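Citrinin polyketide synthase (Monascus purpureus, PDB 5MPT) builds the polyketide precursor of the mycotoxin citrinin from malonyl-CoA units, this chain being its C-methylating methyltransferase (CMeT) domain with S-adenosyl-L-homocysteine bound. Local coordinates at residues K14-D19 / E195-R200; D30-G35 / A184-Q189. All blocks are in the same frame, centred on the assembly; numbering follows the deposited sequence. Where two conformers were deposited one is given.

From the N terminus the chain runs through helix 14-26 straight into helix 28-34, and both later meet the same partner, helix 181-198. Contact 2 joins residues 30-35 to 184-189, closing a largely helical loop of 148 residues. Contact 1 brings 14-19 to the C-terminal end of helix 181-198, at 195-200, so the loop of contact 2 is nested inside its own. The two successive N-terminal helices thus pack against different parts of one long helix, with the contact centres about 19 Å apart. Together they tie the N-terminal end of the domain to the Rossmann-like methyltransferase core, beside strands 309-316 and 375-381.

Contact 1: residues K14-D19 / E195-R200; sequences KSAILD and EQLVKR
Ala16 of helix 14-26 sits against Leu197 and Arg200, where helix 181-198 runs out: two helices packed at the edge of the Rossmann-like methyltransferase fold, away from its annotated sites. Ala16 makes the closest backbone approach, its CA 5.4 Å from CA of Arg200. Its CB points at the other segment and meets CB of Arg200 at 3.6 Å, with methyl CD1 of Leu197 beside it. Leu197 was modelled in two conformers; in the one given, with CG anti to the backbone N (chi1 176°), CD1 lies 3.4 Å from Ala16 O and also touches CG1 of Ile17. The Leu197 and Ile17 side chains run side by side, pointing the same way, and both continue onto Phe310 of strand 309-316.

Arg200 is partly exposed, and from beyond the helix end its chain, bent at chi2 (145°), runs back alongside the last turn. There NH1 serves two acceptors of Gln196, the backbone O and the side-chain OE1, each at 2.8 Å and both near the guanidinium plane. The doubled grip limits rotation of the group and gives the carbonyl of Gln196 a partner at the helix end. The Asp19 carboxylate does not bond to Arg200 directly, although CB of Asp19 lies against Arg200 NE; its OD1 forms a salt bridge with Arg22 of its own helix. A water closes the gap, donating to Asp19 OD2 at 2.8 Å and accepting from Arg200 NE at 3.0 Å.

Contact 2: residues D30-G35 / A184-Q189; sequences DFILNG and AVWIQQ
Helix 28-34, within the family's helix-turn-helix region, packs on helix 181-198 of the methyltransferase domain; the short axes pass 9.0 Å apart, with 129° between their directions. Phe31 lays one ring face over the backbone of Gln189, whose CA makes a CH-pi contact 3.8 Å from the ring centroid. CB and CG of Gln189 continue beneath CG and CD2 of the ring, while CG of Gln188 approaches CE1 at 3.9 Å. Because the Gln189 side chain is extended (chi2 -178°), its amide passes beyond the ring, and NE2 bonds to Ala24 O and Thr28 OG1 where helix 14-26 gives way to 28-34. Gln188, bent at chi2, instead gives its OE1 to Lys223.

Val185 packs nearer the end of helix 28-34. Its CG1 meets Ile32 CG1 at 4.0 Å and, on its own helix, stands over the centre of the Trp186 ring; its CG2 lies 3.7 Å from Phe31 O and 4.0 Å from Gly35 CA. The two backbones come nearest just past the helix end, at Gly35 and Val185, where Gly35 brings no side chain between them.

Helix 28-34 lies beside helix 181-198, and Ile32 CD1 and Trp186 turn to the same side. There Trp186, about 9 Å by side chain from the active-site Glu315, meets Leu314 of strand 309-316 and Gln375 of strand 375-381, while Gln189 touches Leu377 of the latter.

Contact 1: residues K14-D19 / E195-R200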
ATOM      1  N   LYS A  14     -20.536   3.794 -19.634  1.00 25.18           N
ATOM      2  CA  LYS A  14     -19.149   3.373 -19.795  1.00 28.57           C
ATOM      3  C   LYS A  14     -18.253   4.531 -20.249  1.00 26.51           C
ATOM      4  O   LYS A  14     -17.098   4.619 -19.808  1.00 27.75           O
ATOM      5  CB  LYS A  14     -19.024   2.182 -20.758  1.00 42.97           C
ATOM      6  CG  LYS A  14     -19.631   2.329 -22.123  1.00 67.76           C
ATOM      7  CD  LYS A  14     -19.461   1.041 -22.945  1.00 86.40           C
ATOM      8  CE  LYS A  14     -20.637   0.823 -23.904  1.00 93.51           C
ATOM      9  NZ  LYS A  14     -21.913   0.489 -23.189  1.00 94.20           N
ATOM     10  N   SER A  15     -18.762   5.440 -21.098  1.00 27.52           N
ATOM     11  CA  SER A  15     -17.923   6.525 -21.625  1.00 28.01           C
ATOM     12  C   SER A  15     -17.469   7.465 -20.522  1.00 25.82           C
ATOM     13  O   SER A  15     -16.381   8.036 -20.609  1.00 27.30           O
ATOM     14  CB  SER A  15     -18.657   7.319 -22.702  1.00 31.13           C
ATOM     15  OG  SER A  15     -19.718   8.106 -22.165  1.00 31.90           O
ATOM     16  N   ALA A  16     -18.297   7.666 -19.500  1.00 22.59           N
ATOM     17  CA  ALA A  16     -17.920   8.509 -18.378  1.00 22.41           C
ATOM     18  C   ALA A  16     -16.725   7.924 -17.650  1.00 22.95           C
ATOM     19  O   ALA A  16     -15.800   8.652 -17.262  1.00 25.40           O
ATOM     20  CB  ALA A  16     -19.085   8.658 -17.411  1.00 24.23           C
ATOM     21  N   ILE A  17     -16.734   6.615 -17.457  1.00 21.29           N
ATOM     22  CA  ILE A  17     -15.615   5.970 -16.784  1.00 21.66           C
ATOM     23  C   ILE A  17     -14.359   6.077 -17.631  1.00 22.15           C
ATOM     24  O   ILE A  17     -13.288   6.471 -17.150  1.00 23.78           O
ATOM     25  CB  ILE A  17     -15.942   4.503 -16.493  1.00 22.22           C
ATOM     26  CG1 ILE A  17     -17.218   4.364 -15.655  1.00 21.79           C
ATOM     27  CG2 ILE A  17     -14.737   3.892 -15.741  1.00 23.87           C
ATOM     28  CD1 ILE A  17     -17.767   2.928 -15.628  1.00 22.54           C
ATOM     29  N   LEU A  18     -14.454   5.650 -18.886  1.00 24.52           N
ATOM     30  CA  LEU A  18     -13.273   5.564 -19.733  1.00 25.36           C
ATOM     31  C   LEU A  18     -12.701   6.938 -20.054  1.00 25.93           C
ATOM     32  O   LEU A  18     -11.475   7.103 -20.127  1.00 26.90           O
ATOM     33  CB  LEU A  18     -13.611   4.815 -21.016  1.00 25.62           C
ATOM     34  CG  LEU A  18     -14.045   3.371 -20.828  1.00 29.87           C
ATOM     35  CD1 LEU A  18     -14.554   2.933 -22.179  1.00 35.10           C
ATOM     36  CD2 LEU A  18     -12.948   2.497 -20.391  1.00 30.28           C
ATOM     37  N   ASP A  19     -13.563   7.939 -20.276  1.00 24.16           N
ATOM     38  CA  ASP A  19     -13.054   9.267 -20.554  1.00 26.17           C
ATOM     39  C   ASP A  19     -12.425   9.892 -19.318  1.00 24.88           C
ATOM     40  O   ASP A  19     -11.361  10.513 -19.409  1.00 25.48           O
ATOM     41  CB  ASP A  19     -14.176  10.151 -21.113  1.00 29.40           C
ATOM     42  CG  ASP A  19     -14.695   9.657 -22.464  1.00 34.91           C
ATOM     43  OD1 ASP A  19     -14.014   8.829 -23.107  1.00 38.00           O
ATOM     44  OD2 ASP A  19     -15.765  10.142 -22.909  1.00 35.29           O
ATOM     45  N   GLU A 195     -13.960  13.141  -9.780  1.00 21.65           N
ATOM     46  CA  GLU A 195     -14.610  14.406 -10.079  1.00 22.14           C
ATOM     47  C   GLU A 195     -14.959  14.486 -11.556  1.00 22.56           C
ATOM     48  O   GLU A 195     -16.082  14.865 -11.923  1.00 22.39           O
ATOM     49  CB  GLU A 195     -13.708  15.574  -9.667  1.00 23.12           C
ATOM     50  CG  GLU A 195     -14.370  16.891  -9.927  1.00 26.84           C
ATOM     51  CD  GLU A 195     -13.703  18.049  -9.227  1.00 32.62           C
ATOM     52  OE1 GLU A 195     -12.519  17.930  -8.890  1.00 31.90           O
ATOM     53  OE2 GLU A 195     -14.367  19.082  -9.000  1.00 38.30           O
ATOM     54  N   GLN A 196     -14.019  14.104 -12.423  1.00 22.63           N
ATOM     55  CA  GLN A 196     -14.288  14.159 -13.858  1.00 23.01           C
ATOM     56  C   GLN A 196     -15.345  13.137 -14.245  1.00 22.01           C
ATOM     57  O   GLN A 196     -16.139  13.351 -15.179  1.00 23.09           O
ATOM     58  CB  GLN A 196     -12.987  13.916 -14.626  1.00 23.53           C
ATOM     59  CG  GLN A 196     -11.990  15.059 -14.497  1.00 22.97           C
ATOM     60  CD  GLN A 196     -12.552  16.340 -15.092  1.00 25.89           C
ATOM     61  OE1 GLN A 196     -13.130  16.334 -16.177  1.00 27.60           O
ATOM     62  NE2 GLN A 196     -12.485  17.411 -14.331  1.00 26.55           N
ATOM     63  N   LEU A 197     -15.366  12.017 -13.522  1.00 23.48           N
ATOM     64  CA  LEU A 197     -16.395  10.994 -13.728  0.85 23.92           C
ATOM     65  C   LEU A 197     -17.778  11.540 -13.421  1.00 23.89           C
ATOM     66  O   LEU A 197     -18.703  11.427 -14.234  1.00 21.07           O
ATOM     67  CB  LEU A 197     -16.105   9.783 -12.843  0.85 25.92           C
ATOM     68  CG  LEU A 197     -17.151   8.673 -12.868  0.85 28.68           C
ATOM     69  CD1 LEU A 197     -17.201   8.046 -14.244  0.85 25.37           C
ATOM     70  CD2 LEU A 197     -16.895   7.605 -11.818  0.85 25.27           C
ATOM     71  N   VAL A 198     -17.936  12.145 -12.247  1.00 23.92           N
ATOM     72  CA  VAL A 198     -19.249  12.602 -11.808  1.00 26.92           C
ATOM     73  C   VAL A 198     -19.825  13.697 -12.721  1.00 28.78           C
ATOM     74  O   VAL A 198     -21.050  13.731 -12.957  1.00 29.03           O
ATOM     75  CB  VAL A 198     -19.117  13.017 -10.323  1.00 26.75           C
ATOM     76  CG1 VAL A 198     -20.351  13.710  -9.796  1.00 28.66           C
ATOM     77  CG2 VAL A 198     -18.846  11.800  -9.480  1.00 25.56           C
ATOM     78  N   LYS A 199     -18.968  14.549 -13.313  1.00 28.87           N
ATOM     79  CA  LYS A 199     -19.400  15.583 -14.267  1.00 25.97           C
ATOM     80  C   LYS A 199     -20.086  15.007 -15.492  1.00 25.37           C
ATOM     81  O   LYS A 199     -20.786  15.750 -16.196  1.00 25.69           O
ATOM     82  CB  LYS A 199     -18.192  16.423 -14.765  1.00 29.76           C
ATOM     83  CG  LYS A 199     -17.609  17.435 -13.814  1.00 38.98           C
ATOM     84  CD  LYS A 199     -16.268  17.954 -14.379  1.00 45.87           C
ATOM     85  CE  LYS A 199     -15.921  19.384 -13.939  1.00 52.92           C
ATOM     86  NZ  LYS A 199     -16.125  19.617 -12.484  1.00 58.85           N
ATOM     87  N   ARG A 200     -19.892  13.722 -15.771  1.00 25.45           N
ATOM     88  CA  ARG A 200     -20.371  13.056 -16.967  1.00 26.62           C
ATOM     89  C   ARG A 200     -21.545  12.139 -16.675  1.00 28.78           C
ATOM     90  O   ARG A 200     -21.981  11.397 -17.566  1.00 32.73           O
ATOM     91  CB  ARG A 200     -19.244  12.254 -17.609  1.00 28.61           C
ATOM     92  CG  ARG A 200     -18.205  13.135 -18.296  1.00 39.36           C
ATOM     93  CD  ARG A 200     -16.786  12.561 -18.169  1.00 47.72           C
ATOM     94  NE  ARG A 200     -15.821  13.256 -19.021  1.00 48.34           N
ATOM     95  CZ  ARG A 200     -15.007  14.231 -18.622  1.00 45.30           C
ATOM     96  NH1 ARG A 200     -15.015  14.662 -17.363  1.00 38.32           N
ATOM     97  NH2 ARG A 200     -14.189  14.789 -19.504  1.00 48.78           N
TER
HETATM   98  O   HOH W   1     -17.173  12.124 -21.502  1.00 36.87           O

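Contact 2: residues D30-G35 / A184-Q189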
ATOM      1  N   ASP A  30       2.141  14.560 -13.852  1.00 21.67           N
ATOM      2  CA  ASP A  30       1.761  15.823 -13.233  1.00 22.38           C
ATOM      3  C   ASP A  30       1.424  15.649 -11.766  1.00 19.43           C
ATOM      4  O   ASP A  30       1.769  16.509 -10.950  1.00 21.44           O
ATOM      5  CB  ASP A  30       0.545  16.440 -13.934  1.00 25.86           C
ATOM      6  CG  ASP A  30       0.805  16.821 -15.405  1.00 32.51           C
ATOM      7  OD1 ASP A  30       1.628  17.714 -15.665  1.00 39.43           O
ATOM      8  OD2 ASP A  30       0.134  16.266 -16.304  1.00 31.93           O
ATOM      9  N   PHE A  31       0.684  14.581 -11.412  1.00 20.39           N
ATOM     10  CA  PHE A  31       0.365  14.373 -10.000  1.00 19.68           C
ATOM     11  C   PHE A  31       1.617  14.066  -9.188  1.00 20.25           C
ATOM     12  O   PHE A  31       1.752  14.544  -8.061  1.00 17.50           O
ATOM     13  CB  PHE A  31      -0.690  13.253  -9.820  1.00 19.35           C
ATOM     14  CG  PHE A  31      -2.084  13.715 -10.092  1.00 20.09           C
ATOM     15  CD1 PHE A  31      -2.808  14.355  -9.106  1.00 20.55           C
ATOM     16  CD2 PHE A  31      -2.603  13.650 -11.354  1.00 20.38           C
ATOM     17  CE1 PHE A  31      -4.014  14.846  -9.347  1.00 19.75           C
ATOM     18  CE2 PHE A  31      -3.859  14.138 -11.605  1.00 20.06           C
ATOM     19  CZ  PHE A  31      -4.560  14.738 -10.592  1.00 18.86           C
ATOM     20  N   ILE A  32       2.559  13.316  -9.772  1.00 18.51           N
ATOM     21  CA  ILE A  32       3.803  12.967  -9.094  1.00 18.93           C
ATOM     22  C   ILE A  32       4.615  14.225  -8.795  1.00 20.14           C
ATOM     23  O   ILE A  32       5.113  14.419  -7.679  1.00 21.75           O
ATOM     24  CB  ILE A  32       4.578  11.960  -9.966  1.00 18.54           C
ATOM     25  CG1 ILE A  32       3.869  10.604  -9.945  1.00 20.52           C
ATOM     26  CG2 ILE A  32       6.028  11.815  -9.494  1.00 20.82           C
ATOM     27  CD1 ILE A  32       4.355   9.678 -11.014  1.00 23.13           C
ATOM     28  N   LEU A  33       4.757  15.106  -9.787  1.00 21.46           N
ATOM     29  CA  LEU A  33       5.501  16.343  -9.575  1.00 23.24           C
ATOM     30  C   LEU A  33       4.788  17.258  -8.581  1.00 23.09           C
ATOM     31  O   LEU A  33       5.408  17.775  -7.643  1.00 23.09           O
ATOM     32  CB  LEU A  33       5.715  17.060 -10.907  1.00 24.55           C
ATOM     33  CG  LEU A  33       6.585  18.320 -10.865  1.00 25.59           C
ATOM     34  CD1 LEU A  33       8.030  18.074 -10.528  1.00 25.00           C
ATOM     35  CD2 LEU A  33       6.433  19.015 -12.237  1.00 26.16           C
ATOM     36  N   ASN A  34       3.495  17.500  -8.789  1.00 23.61           N
ATOM     37  CA  ASN A  34       2.758  18.408  -7.917  1.00 24.56           C
ATOM     38  C   ASN A  34       2.767  17.933  -6.478  1.00 22.51           C
ATOM     39  O   ASN A  34       2.872  18.735  -5.539  1.00 24.17           O
ATOM     40  CB  ASN A  34       1.329  18.553  -8.428  1.00 28.45           C
ATOM     41  CG  ASN A  34       0.377  19.032  -7.351  1.00 30.65           C
ATOM     42  OD1 ASN A  34      -0.197  18.227  -6.600  1.00 30.24           O
ATOM     43  ND2 ASN A  34       0.201  20.350  -7.266  1.00 30.51           N
ATOM     44  N   GLY A  35       2.632  16.644  -6.286  1.00 22.71           N
ATOM     45  CA  GLY A  35       2.581  16.071  -4.963  1.00 22.67           C
ATOM     46  C   GLY A  35       3.904  15.889  -4.292  1.00 24.09           C
ATOM     47  O   GLY A  35       3.918  15.281  -3.228  1.00 27.11           O
ATOM     48  N   ALA A 184      -0.241   9.827  -1.051  1.00 21.87           N
ATOM     49  CA  ALA A 184      -1.174  10.915  -1.350  1.00 23.08           C
ATOM     50  C   ALA A 184      -1.260  11.213  -2.836  1.00 22.03           C
ATOM     51  O   ALA A 184      -2.323  11.600  -3.322  1.00 21.39           O
ATOM     52  CB  ALA A 184      -0.790  12.170  -0.582  1.00 23.92           C
ATOM     53  N   VAL A 185      -0.176  11.016  -3.578  1.00 21.79           N
ATOM     54  CA  VAL A 185      -0.168  11.357  -5.000  1.00 19.85           C
ATOM     55  C   VAL A 185      -1.323  10.659  -5.710  1.00 19.79           C
ATOM     56  O   VAL A 185      -2.122  11.287  -6.428  1.00 18.84           O
ATOM     57  CB  VAL A 185       1.191  10.978  -5.618  1.00 19.89           C
ATOM     58  CG1 VAL A 185       1.045  10.661  -7.133  1.00 19.51           C
ATOM     59  CG2 VAL A 185       2.171  12.091  -5.374  1.00 21.20           C
ATOM     60  N   TRP A 186      -1.418   9.346  -5.532  1.00 20.70           N
ATOM     61  CA  TRP A 186      -2.406   8.574  -6.270  1.00 20.98           C
ATOM     62  C   TRP A 186      -3.806   8.690  -5.684  1.00 20.45           C
ATOM     63  O   TRP A 186      -4.777   8.549  -6.427  1.00 20.08           O
ATOM     64  CB  TRP A 186      -1.974   7.106  -6.340  1.00 20.09           C
ATOM     65  CG  TRP A 186      -0.856   6.947  -7.313  1.00 21.23           C
ATOM     66  CD1 TRP A 186      -0.954   6.867  -8.672  1.00 23.38           C
ATOM     67  CD2 TRP A 186       0.542   6.918  -7.007  1.00 20.75           C
ATOM     68  NE1 TRP A 186       0.295   6.775  -9.237  1.00 23.44           N
ATOM     69  CE2 TRP A 186       1.229   6.789  -8.236  1.00 23.01           C
ATOM     70  CE3 TRP A 186       1.278   6.941  -5.816  1.00 19.26           C
ATOM     71  CZ2 TRP A 186       2.601   6.725  -8.312  1.00 23.80           C
ATOM     72  CZ3 TRP A 186       2.627   6.893  -5.900  1.00 20.11           C
ATOM     73  CH2 TRP A 186       3.282   6.763  -7.140  1.00 22.46           C
ATOM     74  N   ILE A 187      -3.922   9.013  -4.394  1.00 20.77           N
ATOM     75  CA  ILE A 187      -5.219   9.357  -3.825  1.00 21.50           C
ATOM     76  C   ILE A 187      -5.722  10.651  -4.436  1.00 20.66           C
ATOM     77  O   ILE A 187      -6.887  10.768  -4.817  1.00 23.19           O
ATOM     78  CB  ILE A 187      -5.122   9.448  -2.286  1.00 22.70           C
ATOM     79  CG1 ILE A 187      -4.723   8.087  -1.686  1.00 24.41           C
ATOM     80  CG2 ILE A 187      -6.456   9.911  -1.708  1.00 23.82           C
ATOM     81  CD1 ILE A 187      -4.469   8.102  -0.146  1.00 25.36           C
ATOM     82  N   GLN A 188      -4.837  11.644  -4.551  1.00 20.82           N
ATOM     83  CA  GLN A 188      -5.223  12.889  -5.195  1.00 21.17           C
ATOM     84  C   GLN A 188      -5.615  12.641  -6.639  1.00 19.52           C
ATOM     85  O   GLN A 188      -6.564  13.236  -7.135  1.00 20.39           O
ATOM     86  CB  GLN A 188      -4.062  13.885  -5.084  1.00 22.39           C
ATOM     87  CG  GLN A 188      -4.404  15.286  -5.482  1.00 25.64           C
ATOM     88  CD  GLN A 188      -5.210  16.027  -4.431  1.00 27.63           C
ATOM     89  OE1 GLN A 188      -4.796  16.123  -3.270  1.00 29.15           O
ATOM     90  NE2 GLN A 188      -6.378  16.557  -4.835  1.00 26.58           N
ATOM     91  N   GLN A 189      -4.896  11.768  -7.332  1.00 18.85           N
ATOM     92  CA  GLN A 189      -5.243  11.451  -8.712  1.00 17.39           C
ATOM     93  C   GLN A 189      -6.600  10.755  -8.795  1.00 17.81           C
ATOM     94  O   GLN A 189      -7.388  11.006  -9.712  1.00 19.42           O
ATOM     95  CB  GLN A 189      -4.126  10.599  -9.317  1.00 18.04           C
ATOM     96  CG  GLN A 189      -4.356  10.287 -10.771  1.00 18.24           C
ATOM     97  CD  GLN A 189      -3.274   9.402 -11.333  1.00 22.07           C
ATOM     98  OE1 GLN A 189      -2.687   8.618 -10.611  1.00 24.10           O
ATOM     99  NE2 GLN A 189      -3.008   9.516 -12.635  1.00 23.90           N
TER